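Local coordinates for protein alcohol dehydrogenase (Aeropyrum pernix, PDB 1H2B) that probably oxidises alcohols with NAD+ as coenzyme, as a zinc-dependent alcohol dehydrogenase of a hyperthermophilic archaeon, at residues L21-Y24 and L28-E31; T56-V61 and R345-E350; G63-L68 and V284-E289. All blocks are in the same frame, centred on the assembly; numbering follows the deposited sequence.

Overall arrangement
Contact 1 lies at the outer edge of the catalytic domain, contact 2 is buried in the cofactor cleft, and contact 3 bridges that cleft. Contact 1, the most polar, closes a hairpin with charged groups and a histidine and keeps two leucines on its buried side. Contact 2 is a small apolar meeting of helices 55-61 and 339-347, with Thr56 and His59 turned to the coenzyme, and Thr56 also to the octanoic acid. Contact 3 is partly buried and aromatic, and alone of the three is touched by the second subunit. Contacts 2 and 3 meet through Thr56 and Tyr286, whereas Tyr24 of contact 1 packs against Leu60, Val61 and Gly63.

Contact 1 (L21-Y24 and L28-E31); sequences LHEY and LRIE
His22 and Arg29 lie flat on each other where the β-hairpin of strands 17-21 and 29-32 opens toward its connecting loop. The guanidinium spreads over one face of the imidazole, the two planes only 11° apart and their centres 3.6 Å from each other. It is displaced toward the ring's rim: Arg29 NE sits 3.2 Å from His22 CD2, while Arg29 CZ is 3.4 Å from His22 CG. A bent chain, turned at both chi2 and chi3, folds the guanidinium back over the ring. Arginine suits this place because its flat end can cover an aromatic face and still offer N-H groups around its edge. NH1 forms a salt bridge with Glu23, whose OE1 is 3.0 Å from Arg29 NH1; the glutamate chain is extended beyond CG, long enough to meet the guanidinium at its edge.

The histidine is approached from a second direction. Glu31 comes to its ring edge, the carboxylate turned almost perpendicular to the imidazole (88°), and accepts a nearly straight hydrogen bond from NE2 through OE2. That bond is modelled as implausibly short, so its exact length is doubtful. The stack by itself restricts the rotation of the ring, and the edge bond, if its geometry is right, would add to this.

Below this polar surface the hairpin turns apolar, as suits its buried side. Leu28 packs on Ile339 and Leu343 of helix 339-347, and Leu21 touches Leu73. The two leucines meet each other through one branch, Leu28 CD2, which lies 3.7 Å from Leu21 CA and 3.8 Å from Leu21 CB.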
loop_
_atom_site.group_PDB
_atom_site.type_symbol
_atom_site.label_atom_id
_atom_site.label_comp_id
_atom_site.label_asym_id
_atom_site.label_seq_id
_atom_site.Cartn_x
_atom_site.Cartn_y
_atom_site.Cartn_z
ATOM N N LEU B 21 4.898 -6.099 42.204
ATOM C CA LEU B 21 6.225 -5.513 42.165
ATOM C C LEU B 21 6.274 -4.386 43.188
ATOM O O LEU B 21 5.598 -3.382 43.021
ATOM C CB LEU B 21 6.518 -4.955 40.760
ATOM C CG LEU B 21 7.944 -4.521 40.416
ATOM C CD1 LEU B 21 8.025 -4.360 38.916
ATOM C CD2 LEU B 21 8.358 -3.215 41.085
ATOM N N HIS B 22 7.080 -4.571 44.240
ATOM C CA HIS B 22 7.363 -3.516 45.226
ATOM C C HIS B 22 8.727 -2.893 45.028
ATOM O O HIS B 22 8.894 -1.702 45.231
ATOM C CB HIS B 22 7.326 -4.062 46.652
ATOM C CG HIS B 22 5.955 -4.366 47.155
ATOM N ND1 HIS B 22 5.309 -3.574 48.080
ATOM C CD2 HIS B 22 5.105 -5.382 46.869
ATOM C CE1 HIS B 22 4.129 -4.098 48.356
ATOM N NE2 HIS B 22 3.978 -5.192 47.630
ATOM N N GLU B 23 9.698 -3.713 44.647
ATOM C CA GLU B 23 11.057 -3.257 44.434
ATOM C C GLU B 23 11.645 -3.967 43.231
ATOM O O GLU B 23 11.466 -5.182 43.081
ATOM C CB GLU B 23 11.943 -3.579 45.651
ATOM C CG GLU B 23 11.298 -3.390 47.013
ATOM C CD GLU B 23 12.016 -4.147 48.117
ATOM O OE1 GLU B 23 11.401 -5.053 48.730
ATOM O OE2 GLU B 23 13.198 -3.824 48.376
ATOM N N TYR B 24 12.391 -3.209 42.440
ATOM C CA TYR B 24 13.114 -3.742 41.285
ATOM C C TYR B 24 14.234 -4.677 41.713
ATOM O O TYR B 24 14.800 -4.513 42.805
ATOM C CB TYR B 24 13.630 -2.605 40.414
ATOM C CG TYR B 24 12.505 -1.758 39.867
ATOM C CD1 TYR B 24 12.318 -0.441 40.264
ATOM C CD2 TYR B 24 11.583 -2.303 38.960
ATOM C CE1 TYR B 24 11.261 0.330 39.758
ATOM C CE2 TYR B 24 10.551 -1.560 38.469
ATOM C CZ TYR B 24 10.367 -0.255 38.849
ATOM O OH TYR B 24 9.324 0.475 38.334
ATOM N N LEU B 28 8.797 -10.957 42.958
ATOM C CA LEU B 28 7.487 -10.346 43.204
ATOM C C LEU B 28 6.953 -10.849 44.545
ATOM O O LEU B 28 7.294 -11.958 44.999
ATOM C CB LEU B 28 6.492 -10.700 42.089
ATOM C CG LEU B 28 6.989 -10.253 40.714
ATOM C CD1 LEU B 28 6.060 -10.903 39.633
ATOM C CD2 LEU B 28 7.065 -8.732 40.551
ATOM N N ARG B 29 6.114 -10.024 45.164
ATOM C CA ARG B 29 5.475 -10.401 46.415
ATOM C C ARG B 29 4.071 -10.953 46.173
ATOM O O ARG B 29 3.259 -10.323 45.473
ATOM C CB ARG B 29 5.490 -9.211 47.382
ATOM C CG ARG B 29 6.915 -8.975 47.898
ATOM C CD ARG B 29 7.375 -7.535 47.989
ATOM N NE ARG B 29 6.768 -6.867 49.134
ATOM C CZ ARG B 29 7.332 -5.899 49.853
ATOM N NH1 ARG B 29 8.549 -5.440 49.582
ATOM N NH2 ARG B 29 6.657 -5.377 50.860
ATOM N N ILE B 30 3.811 -12.154 46.674
ATOM C CA ILE B 30 2.488 -12.745 46.549
ATOM C C ILE B 30 1.747 -12.335 47.813
ATOM O O ILE B 30 2.167 -12.708 48.915
ATOM C CB ILE B 30 2.551 -14.289 46.387
ATOM C CG1 ILE B 30 3.348 -14.678 45.123
ATOM C CG2 ILE B 30 1.158 -14.876 46.355
ATOM C CD1 ILE B 30 3.947 -16.071 45.183
ATOM N N GLU B 31 0.687 -11.533 47.679
ATOM C CA GLU B 31 0.044 -10.949 48.859
ATOM C C GLU B 31 -1.408 -10.629 48.593
ATOM O O GLU B 31 -1.852 -10.674 47.454
ATOM C CB GLU B 31 0.758 -9.677 49.268
ATOM C CG GLU B 31 0.791 -8.581 48.225
ATOM C CD GLU B 31 1.932 -7.626 48.428
ATOM O OE1 GLU B 31 2.752 -7.861 49.337
ATOM O OE2 GLU B 31 2.018 -6.635 47.678
#

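Contact 2 (T56-V61 and R345-E350); sequences TDLHLV and RLEKGE. With NAJ (nicotinamide-adenine-dinucleotide (acidic form)), chain I; OCA (octanoic acid (caprylic acid)), chain H.
Leu58 meets Leu346 and Glu347 through its branched end, and this joins helix 55-61 to the last turn of helix 339-347. Its methyl CD1 does most of the touching: Leu58 CD1 is 3.9 Å from Leu346 CG, and it also lies 3.5 Å from Glu347 OE1. A leucine suits the spot because its two methyls fit between neighbouring side chains of the other helix. Glu347, bent at chi2, turns OE1 toward those methyls at the exposed margin, with its CB also near them, whereas Leu346 stays buried. Leu346 reaches onward to the coenzyme, its CG set anti to the backbone N (chi1 -170°), and Leu346 CD1 stands 3.6 Å from the pyrophosphate oxygen O1A of NAJ.

Thr56 and His59 of helix 55-61 face the nicotinamide ribose. Thr56 OG1 donates a hydrogen bond to O1 of the octanoic acid at 2.7 Å and accepts one from the ribose hydroxyl O2D of NAJ at 3.0 Å; Tyr286 OH is also hydrogen-bonded to it, so three partners grip this small hydroxyl. His59, one turn further on, meets the ribose hydroxyls at its ring edge, with a weak bond from His59 NE2 to NAJ O3D at 3.4 Å.

Farther out, the end of helix 339-347 is closed by a Schellman motif. Gly349 takes the positive phi (77°) that glycine readily accepts, Glu350 N bonds back to Arg345 O at 2.9 Å, and Gly349 N bonds to Leu346 O at 3.1 Å. Arg345 adds a side-chain bond to the Glu350 carbonyl and a salt bridge to Asp332. Thr56, the ribose and His59 probably correspond to the proton relay of zinc-dependent alcohol dehydrogenases, next to the zinc held by Cys54, His79 and Asp168.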
loop_
_atom_site.group_PDB
_atom_site.type_symbol
_atom_site.label_atom_id
_atom_site.label_comp_id
_atom_site.label_asym_id
_atom_site.label_seq_id
_atom_site.Cartn_x
_atom_site.Cartn_y
_atom_site.Cartn_z
ATOM N N THR B 56 8.789 -9.500 28.891
ATOM C CA THR B 56 8.660 -8.149 29.386
ATOM C C THR B 56 8.545 -8.091 30.899
ATOM O O THR B 56 8.947 -7.079 31.496
ATOM C CB THR B 56 7.443 -7.498 28.751
ATOM O OG1 THR B 56 7.783 -7.201 27.393
ATOM C CG2 THR B 56 7.097 -6.145 29.446
ATOM N N ASP B 57 7.978 -9.139 31.487
ATOM C CA ASP B 57 7.896 -9.203 32.970
ATOM C C ASP B 57 9.264 -9.274 33.627
ATOM O O ASP B 57 9.461 -8.645 34.686
ATOM C CB ASP B 57 6.961 -10.320 33.399
ATOM C CG ASP B 57 5.567 -10.055 32.899
ATOM O OD1 ASP B 57 4.882 -10.982 32.405
ATOM O OD2 ASP B 57 5.148 -8.886 32.954
ATOM N N LEU B 58 10.216 -9.950 32.988
ATOM C CA LEU B 58 11.589 -9.906 33.486
ATOM C C LEU B 58 12.185 -8.517 33.334
ATOM O O LEU B 58 12.823 -7.984 34.255
ATOM C CB LEU B 58 12.447 -10.926 32.755
ATOM C CG LEU B 58 12.106 -12.401 32.918
ATOM C CD1 LEU B 58 12.843 -13.175 31.859
ATOM C CD2 LEU B 58 12.588 -12.805 34.316
ATOM N N HIS B 59 11.984 -7.904 32.170
ATOM C CA HIS B 59 12.413 -6.535 31.969
ATOM C C HIS B 59 11.795 -5.598 33.007
ATOM O O HIS B 59 12.482 -4.716 33.512
ATOM C CB HIS B 59 12.109 -6.023 30.544
ATOM C CG HIS B 59 12.744 -6.818 29.429
ATOM N ND1 HIS B 59 13.991 -7.402 29.512
ATOM C CD2 HIS B 59 12.288 -7.098 28.187
ATOM C CE1 HIS B 59 14.257 -8.035 28.379
ATOM N NE2 HIS B 59 13.259 -7.825 27.543
ATOM N N LEU B 60 10.507 -5.801 33.353
ATOM C CA LEU B 60 9.847 -4.941 34.335
ATOM C C LEU B 60 10.523 -5.076 35.694
ATOM O O LEU B 60 10.858 -4.061 36.308
ATOM C CB LEU B 60 8.360 -5.315 34.470
ATOM C CG LEU B 60 7.515 -4.667 33.348
ATOM C CD1 LEU B 60 6.167 -5.360 33.288
ATOM C CD2 LEU B 60 7.357 -3.168 33.446
ATOM N N VAL B 61 10.694 -6.312 36.135
ATOM C CA VAL B 61 11.317 -6.565 37.439
ATOM C C VAL B 61 12.749 -5.983 37.452
ATOM O O VAL B 61 13.196 -5.415 38.474
ATOM C CB VAL B 61 11.302 -8.045 37.781
ATOM C CG1 VAL B 61 12.132 -8.319 39.052
ATOM C CG2 VAL B 61 9.881 -8.497 38.040
ATOM N N ARG B 345 12.959 -19.567 35.499
ATOM C CA ARG B 345 13.102 -20.478 34.357
ATOM C C ARG B 345 13.152 -19.687 33.048
ATOM O O ARG B 345 13.971 -19.951 32.170
ATOM C CB ARG B 345 11.950 -21.465 34.312
ATOM C CG ARG B 345 11.972 -22.460 35.516
ATOM C CD ARG B 345 10.861 -23.459 35.509
ATOM N NE ARG B 345 10.691 -24.056 34.184
ATOM C CZ ARG B 345 9.547 -24.061 33.503
ATOM N NH1 ARG B 345 8.436 -23.528 34.026
ATOM N NH2 ARG B 345 9.513 -24.606 32.294
ATOM N N LEU B 346 12.264 -18.707 32.942
ATOM C CA LEU B 346 12.232 -17.900 31.703
ATOM C C LEU B 346 13.547 -17.191 31.462
ATOM O O LEU B 346 14.040 -17.170 30.329
ATOM C CB LEU B 346 11.052 -16.900 31.710
ATOM C CG LEU B 346 10.773 -16.181 30.371
ATOM C CD1 LEU B 346 10.365 -17.109 29.262
ATOM C CD2 LEU B 346 9.626 -15.184 30.654
ATOM N N GLU B 347 14.137 -16.606 32.512
ATOM C CA GLU B 347 15.416 -15.902 32.384
ATOM C C GLU B 347 16.489 -16.872 31.879
ATOM O O GLU B 347 17.398 -16.455 31.135
ATOM C CB GLU B 347 15.812 -15.297 33.740
ATOM C CG GLU B 347 17.184 -14.640 33.817
ATOM C CD GLU B 347 17.304 -13.391 32.973
ATOM O OE1 GLU B 347 16.262 -12.760 32.643
ATOM O OE2 GLU B 347 18.451 -13.030 32.641
ATOM N N LYS B 348 16.360 -18.145 32.266
ATOM C CA LYS B 348 17.346 -19.186 31.881
ATOM C C LYS B 348 17.068 -19.888 30.563
ATOM O O LYS B 348 17.834 -20.770 30.131
ATOM C CB LYS B 348 17.528 -20.236 32.992
ATOM C CG LYS B 348 18.033 -19.652 34.301
ATOM C CD LYS B 348 17.944 -20.702 35.410
ATOM C CE LYS B 348 19.301 -21.327 35.677
ATOM N NZ LYS B 348 19.206 -22.792 35.992
ATOM N N GLY B 349 15.980 -19.501 29.894
ATOM C CA GLY B 349 15.669 -20.084 28.612
ATOM C C GLY B 349 15.069 -21.472 28.743
ATOM O O GLY B 349 15.101 -22.247 27.786
ATOM N N GLU B 350 14.470 -21.755 29.903
ATOM C CA GLU B 350 13.900 -23.070 30.200
ATOM C C GLU B 350 12.394 -23.218 30.069
ATOM O O GLU B 350 11.823 -24.203 30.556
ATOM C CB GLU B 350 14.322 -23.533 31.600
ATOM C CG GLU B 350 15.829 -23.503 31.786
ATOM C CD GLU B 350 16.289 -24.049 33.124
ATOM O OE1 GLU B 350 15.494 -24.072 34.106
ATOM O OE2 GLU B 350 17.476 -24.442 33.179
HETATM P PA NAJ I . 11.179 -15.559 25.469
HETATM O O1A NAJ I . 12.144 -15.507 26.621
HETATM O O2A NAJ I . 9.993 -16.535 25.522
HETATM O O5B NAJ I . 11.895 -15.976 24.104
HETATM C C5B NAJ I . 13.202 -15.505 23.747
HETATM C C4B NAJ I . 13.741 -16.579 22.816
HETATM O O4B NAJ I . 14.967 -16.067 22.256
HETATM C C3B NAJ I . 14.019 -17.914 23.507
HETATM O O3B NAJ I . 13.463 -19.019 22.777
HETATM C C2B NAJ I . 15.541 -17.880 23.498
HETATM O O2B NAJ I . 16.154 -19.177 23.566
HETATM C C1B NAJ I . 15.888 -17.147 22.196
HETATM N N9A NAJ I . 17.234 -16.578 22.145
HETATM C C8A NAJ I . 18.037 -16.047 23.165
HETATM N N7A NAJ I . 19.206 -15.602 22.629
HETATM C C5A NAJ I . 19.164 -15.849 21.287
HETATM C C6A NAJ I . 20.043 -15.623 20.257
HETATM N N6A NAJ I . 21.259 -15.090 20.439
HETATM N N1A NAJ I . 19.652 -15.938 18.982
HETATM C C2A NAJ I . 18.436 -16.541 18.710
HETATM N N3A NAJ I . 17.590 -16.782 19.735
HETATM C C4A NAJ I . 17.954 -16.445 21.001
HETATM O O3 NAJ I . 10.684 -14.064 25.249
HETATM P PN NAJ I . 9.250 -13.528 24.738
HETATM O O1N NAJ I . 8.336 -13.380 25.865
HETATM O O2N NAJ I . 8.834 -14.300 23.551
HETATM O O5D NAJ I . 9.665 -12.025 24.354
HETATM C C5D NAJ I . 10.547 -11.838 23.248
HETATM C C4D NAJ I . 11.028 -10.397 23.231
HETATM O O4D NAJ I . 9.931 -9.571 22.802
HETATM C C3D NAJ I . 11.420 -9.854 24.605
HETATM O O3D NAJ I . 12.405 -8.822 24.412
HETATM C C2D NAJ I . 10.116 -9.217 25.106
HETATM O O2D NAJ I . 10.266 -8.248 26.105
HETATM C C1D NAJ I . 9.652 -8.595 23.777
HETATM N N1N NAJ I . 8.257 -8.175 23.653
HETATM C C2N NAJ I . 8.010 -7.177 22.756
HETATM C C3N NAJ I . 6.708 -6.764 22.530
HETATM C C7N NAJ I . 6.454 -5.629 21.593
HETATM O O7N NAJ I . 5.169 -5.243 21.507
HETATM N N7N NAJ I . 7.368 -5.045 20.813
HETATM C C4N NAJ I . 5.590 -7.370 23.191
HETATM C C5N NAJ I . 5.908 -8.518 23.971
HETATM C C6N NAJ I . 7.218 -8.880 24.218
HETATM C C1 OCA H . 4.634 -6.071 26.091
HETATM C C2 OCA H . 5.439 -4.774 25.919
HETATM C C3 OCA H . 4.506 -3.583 25.641
HETATM C C4 OCA H . 5.141 -2.216 25.833
HETATM C C5 OCA H . 4.065 -1.139 25.703
HETATM C C6 OCA H . 4.678 0.259 25.660
HETATM C C7 OCA H . 3.658 1.367 25.424
HETATM C C8 OCA H . 4.373 2.706 25.405
HETATM O O1 OCA H . 5.204 -7.120 26.503
HETATM O O2 OCA H . 3.422 -6.103 25.791
#

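Contact 3 (G63-L68 and V284-E289); sequences GMWHEL and VGYGGE. With NAJ (nicotinamide-adenine-dinucleotide (acidic form)), chain I; OCA (octanoic acid (caprylic acid)), chain H.
Tyr286 spans the cleft between the nucleotide-binding Rossmann domain and the catalytic domain to meet Met64 and Trp65. From CB the ring is set out with CG between the backbone N and carbonyl carbon (chi1 59°), which directs it toward these two while its own N-H bonds to ribose O3D of NAJ. Along one edge the sulfur of Met64 makes a Met-aromatic contact, Met64 SD standing 3.7 Å from Tyr286 CE1; the flexible thioether also rests CE on CA of Gly287, whose backbone angles call for glycine. On the other side of the ring, Tyr286 CD2 lies 3.9 Å from C2N of the nicotinamide and Tyr286 CE2 3.3 Å from ribose O2D of NAJ.

At CZ the indole arrives: the edge of Trp65 points toward the tyrosine face in an offset edge-to-face pair, planes at 75°, with Trp65 CZ2 3.5 Å from Tyr286 CZ. The wide indole reaches both the phenol, through NE1, and the octanoic acid, with Trp65 CH2 3.8 Å from its C4. Met64 and Trp65 also pack on Ile295 of the second subunit. Tyr286 OH is hydrogen-bonded to Thr56 OG1 at 2.8 Å and, in the indole plane, accepts from Trp65 NE1 at 2.9 Å.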
loop_
_atom_site.group_PDB
_atom_site.type_symbol
_atom_site.label_atom_id
_atom_site.label_comp_id
_atom_site.label_asym_id
_atom_site.label_seq_id
_atom_site.Cartn_x
_atom_site.Cartn_y
_atom_site.Cartn_z
ATOM N N GLY B 63 13.697 -3.301 36.119
ATOM C CA GLY B 63 13.596 -1.859 36.117
ATOM C C GLY B 63 13.742 -1.161 34.778
ATOM O O GLY B 63 13.839 0.058 34.722
ATOM N N MET B 64 13.689 -1.926 33.684
ATOM C CA MET B 64 13.899 -1.373 32.348
ATOM C C MET B 64 12.871 -0.310 31.921
ATOM O O MET B 64 13.159 0.570 31.082
ATOM C CB MET B 64 13.973 -2.527 31.336
ATOM C CG MET B 64 14.707 -2.206 30.053
ATOM S SD MET B 64 14.548 -3.465 28.810
ATOM C CE MET B 64 15.816 -4.629 29.317
ATOM N N TRP B 65 11.671 -0.385 32.494
ATOM C CA TRP B 65 10.571 0.490 32.105
ATOM C C TRP B 65 10.312 1.655 33.065
ATOM O O TRP B 65 9.467 2.509 32.781
ATOM C CB TRP B 65 9.283 -0.304 31.954
ATOM C CG TRP B 65 9.230 -1.131 30.713
ATOM C CD1 TRP B 65 9.472 -2.463 30.620
ATOM C CD2 TRP B 65 8.929 -0.681 29.394
ATOM N NE1 TRP B 65 9.313 -2.893 29.326
ATOM C CE2 TRP B 65 8.977 -1.811 28.550
ATOM C CE3 TRP B 65 8.601 0.557 28.841
ATOM C CZ2 TRP B 65 8.726 -1.746 27.189
ATOM C CZ3 TRP B 65 8.332 0.626 27.462
ATOM C CH2 TRP B 65 8.400 -0.530 26.661
ATOM N N HIS B 66 11.036 1.672 34.183
ATOM C CA HIS B 66 10.888 2.705 35.213
ATOM C C HIS B 66 11.000 4.112 34.599
ATOM O O HIS B 66 10.039 4.898 34.625
ATOM C CB HIS B 66 11.932 2.476 36.315
ATOM C CG HIS B 66 11.784 3.371 37.514
ATOM N ND1 HIS B 66 10.633 4.082 37.792
ATOM C CD2 HIS B 66 12.651 3.659 38.516
ATOM C CE1 HIS B 66 10.805 4.779 38.901
ATOM N NE2 HIS B 66 12.017 4.534 39.365
ATOM N N GLU B 67 12.154 4.399 33.999
ATOM C CA GLU B 67 12.371 5.659 33.291
ATOM C C GLU B 67 11.193 6.066 32.375
ATOM O O GLU B 67 10.685 7.181 32.487
ATOM C CB GLU B 67 13.700 5.597 32.520
ATOM C CG GLU B 67 13.979 6.769 31.587
ATOM C CD GLU B 67 15.378 6.725 30.995
ATOM O OE1 GLU B 67 15.653 5.851 30.143
ATOM O OE2 GLU B 67 16.207 7.574 31.382
ATOM N N LEU B 68 10.740 5.160 31.504
ATOM C CA LEU B 68 9.734 5.512 30.490
ATOM C C LEU B 68 8.291 5.637 30.976
ATOM O O LEU B 68 7.537 6.473 30.471
ATOM C CB LEU B 68 9.796 4.572 29.273
ATOM C CG LEU B 68 10.982 4.713 28.295
ATOM C CD1 LEU B 68 11.012 3.544 27.322
ATOM C CD2 LEU B 68 10.941 6.031 27.522
ATOM N N VAL B 284 11.020 -6.495 17.341
ATOM C CA VAL B 284 9.939 -6.780 18.271
ATOM C C VAL B 284 10.520 -6.913 19.666
ATOM O O VAL B 284 10.081 -6.225 20.618
ATOM C CB VAL B 284 9.173 -8.071 17.906
ATOM C CG1 VAL B 284 8.098 -8.275 18.968
ATOM C CG2 VAL B 284 8.566 -7.948 16.509
ATOM N N GLY B 285 11.501 -7.800 19.809
ATOM C CA GLY B 285 12.239 -7.855 21.085
ATOM C C GLY B 285 12.958 -6.539 21.373
ATOM O O GLY B 285 13.320 -5.793 20.450
ATOM N N TYR B 286 13.263 -6.294 22.650
ATOM C CA TYR B 286 13.976 -5.062 23.000
ATOM C C TYR B 286 14.873 -5.314 24.215
ATOM O O TYR B 286 14.773 -6.333 24.891
ATOM C CB TYR B 286 13.021 -3.870 23.246
ATOM C CG TYR B 286 12.064 -4.138 24.349
ATOM C CD1 TYR B 286 12.427 -3.848 25.646
ATOM C CD2 TYR B 286 10.847 -4.806 24.125
ATOM C CE1 TYR B 286 11.589 -4.155 26.710
ATOM C CE2 TYR B 286 10.005 -5.100 25.175
ATOM C CZ TYR B 286 10.400 -4.770 26.471
ATOM O OH TYR B 286 9.600 -5.116 27.528
ATOM N N GLY B 287 15.784 -4.364 24.432
ATOM C CA GLY B 287 16.762 -4.420 25.529
ATOM C C GLY B 287 18.127 -3.979 25.048
ATOM O O GLY B 287 18.900 -3.349 25.796
ATOM N N GLY B 288 18.407 -4.299 23.788
ATOM C CA GLY B 288 19.692 -4.060 23.139
ATOM C C GLY B 288 19.699 -2.723 22.410
ATOM O O GLY B 288 18.646 -2.102 22.215
ATOM N N GLU B 289 20.868 -2.239 22.043
ATOM C CA GLU B 289 20.915 -0.965 21.341
ATOM C C GLU B 289 21.204 -1.258 19.879
ATOM O O GLU B 289 22.124 -1.982 19.577
ATOM C CB GLU B 289 21.994 -0.057 21.943
ATOM C CG GLU B 289 21.998 1.309 21.264
ATOM C CD GLU B 289 21.596 2.471 22.169
ATOM O OE1 GLU B 289 20.924 2.253 23.216
ATOM O OE2 GLU B 289 21.955 3.618 21.822
HETATM P PA NAJ I . 11.179 -15.559 25.469
HETATM O O1A NAJ I . 12.144 -15.507 26.621
HETATM O O2A NAJ I . 9.993 -16.535 25.522
HETATM O O5B NAJ I . 11.895 -15.976 24.104
HETATM C C5B NAJ I . 13.202 -15.505 23.747
HETATM C C4B NAJ I . 13.741 -16.579 22.816
HETATM O O4B NAJ I . 14.967 -16.067 22.256
HETATM C C3B NAJ I . 14.019 -17.914 23.507
HETATM O O3B NAJ I . 13.463 -19.019 22.777
HETATM C C2B NAJ I . 15.541 -17.880 23.498
HETATM O O2B NAJ I . 16.154 -19.177 23.566
HETATM C C1B NAJ I . 15.888 -17.147 22.196
HETATM N N9A NAJ I . 17.234 -16.578 22.145
HETATM C C8A NAJ I . 18.037 -16.047 23.165
HETATM N N7A NAJ I . 19.206 -15.602 22.629
HETATM C C5A NAJ I . 19.164 -15.849 21.287
HETATM C C6A NAJ I . 20.043 -15.623 20.257
HETATM N N6A NAJ I . 21.259 -15.090 20.439
HETATM N N1A NAJ I . 19.652 -15.938 18.982
HETATM C C2A NAJ I . 18.436 -16.541 18.710
HETATM N N3A NAJ I . 17.590 -16.782 19.735
HETATM C C4A NAJ I . 17.954 -16.445 21.001
HETATM O O3 NAJ I . 10.684 -14.064 25.249
HETATM P PN NAJ I . 9.250 -13.528 24.738
HETATM O O1N NAJ I . 8.336 -13.380 25.865
HETATM O O2N NAJ I . 8.834 -14.300 23.551
HETATM O O5D NAJ I . 9.665 -12.025 24.354
HETATM C C5D NAJ I . 10.547 -11.838 23.248
HETATM C C4D NAJ I . 11.028 -10.397 23.231
HETATM O O4D NAJ I . 9.931 -9.571 22.802
HETATM C C3D NAJ I . 11.420 -9.854 24.605
HETATM O O3D NAJ I . 12.405 -8.822 24.412
HETATM C C2D NAJ I . 10.116 -9.217 25.106
HETATM O O2D NAJ I . 10.266 -8.248 26.105
HETATM C C1D NAJ I . 9.652 -8.595 23.777
HETATM N N1N NAJ I . 8.257 -8.175 23.653
HETATM C C2N NAJ I . 8.010 -7.177 22.756
HETATM C C3N NAJ I . 6.708 -6.764 22.530
HETATM C C7N NAJ I . 6.454 -5.629 21.593
HETATM O O7N NAJ I . 5.169 -5.243 21.507
HETATM N N7N NAJ I . 7.368 -5.045 20.813
HETATM C C4N NAJ I . 5.590 -7.370 23.191
HETATM C C5N NAJ I . 5.908 -8.518 23.971
HETATM C C6N NAJ I . 7.218 -8.880 24.218
HETATM C C1 OCA H . 4.634 -6.071 26.091
HETATM C C2 OCA H . 5.439 -4.774 25.919
HETATM C C3 OCA H . 4.506 -3.583 25.641
HETATM C C4 OCA H . 5.141 -2.216 25.833
HETATM C C5 OCA H . 4.065 -1.139 25.703
HETATM C C6 OCA H . 4.678 0.259 25.660
HETATM C C7 OCA H . 3.658 1.367 25.424
HETATM C C8 OCA H . 4.373 2.706 25.405
HETATM O O1 OCA H . 5.204 -7.120 26.503
HETATM O O2 OCA H . 3.422 -6.103 25.791
#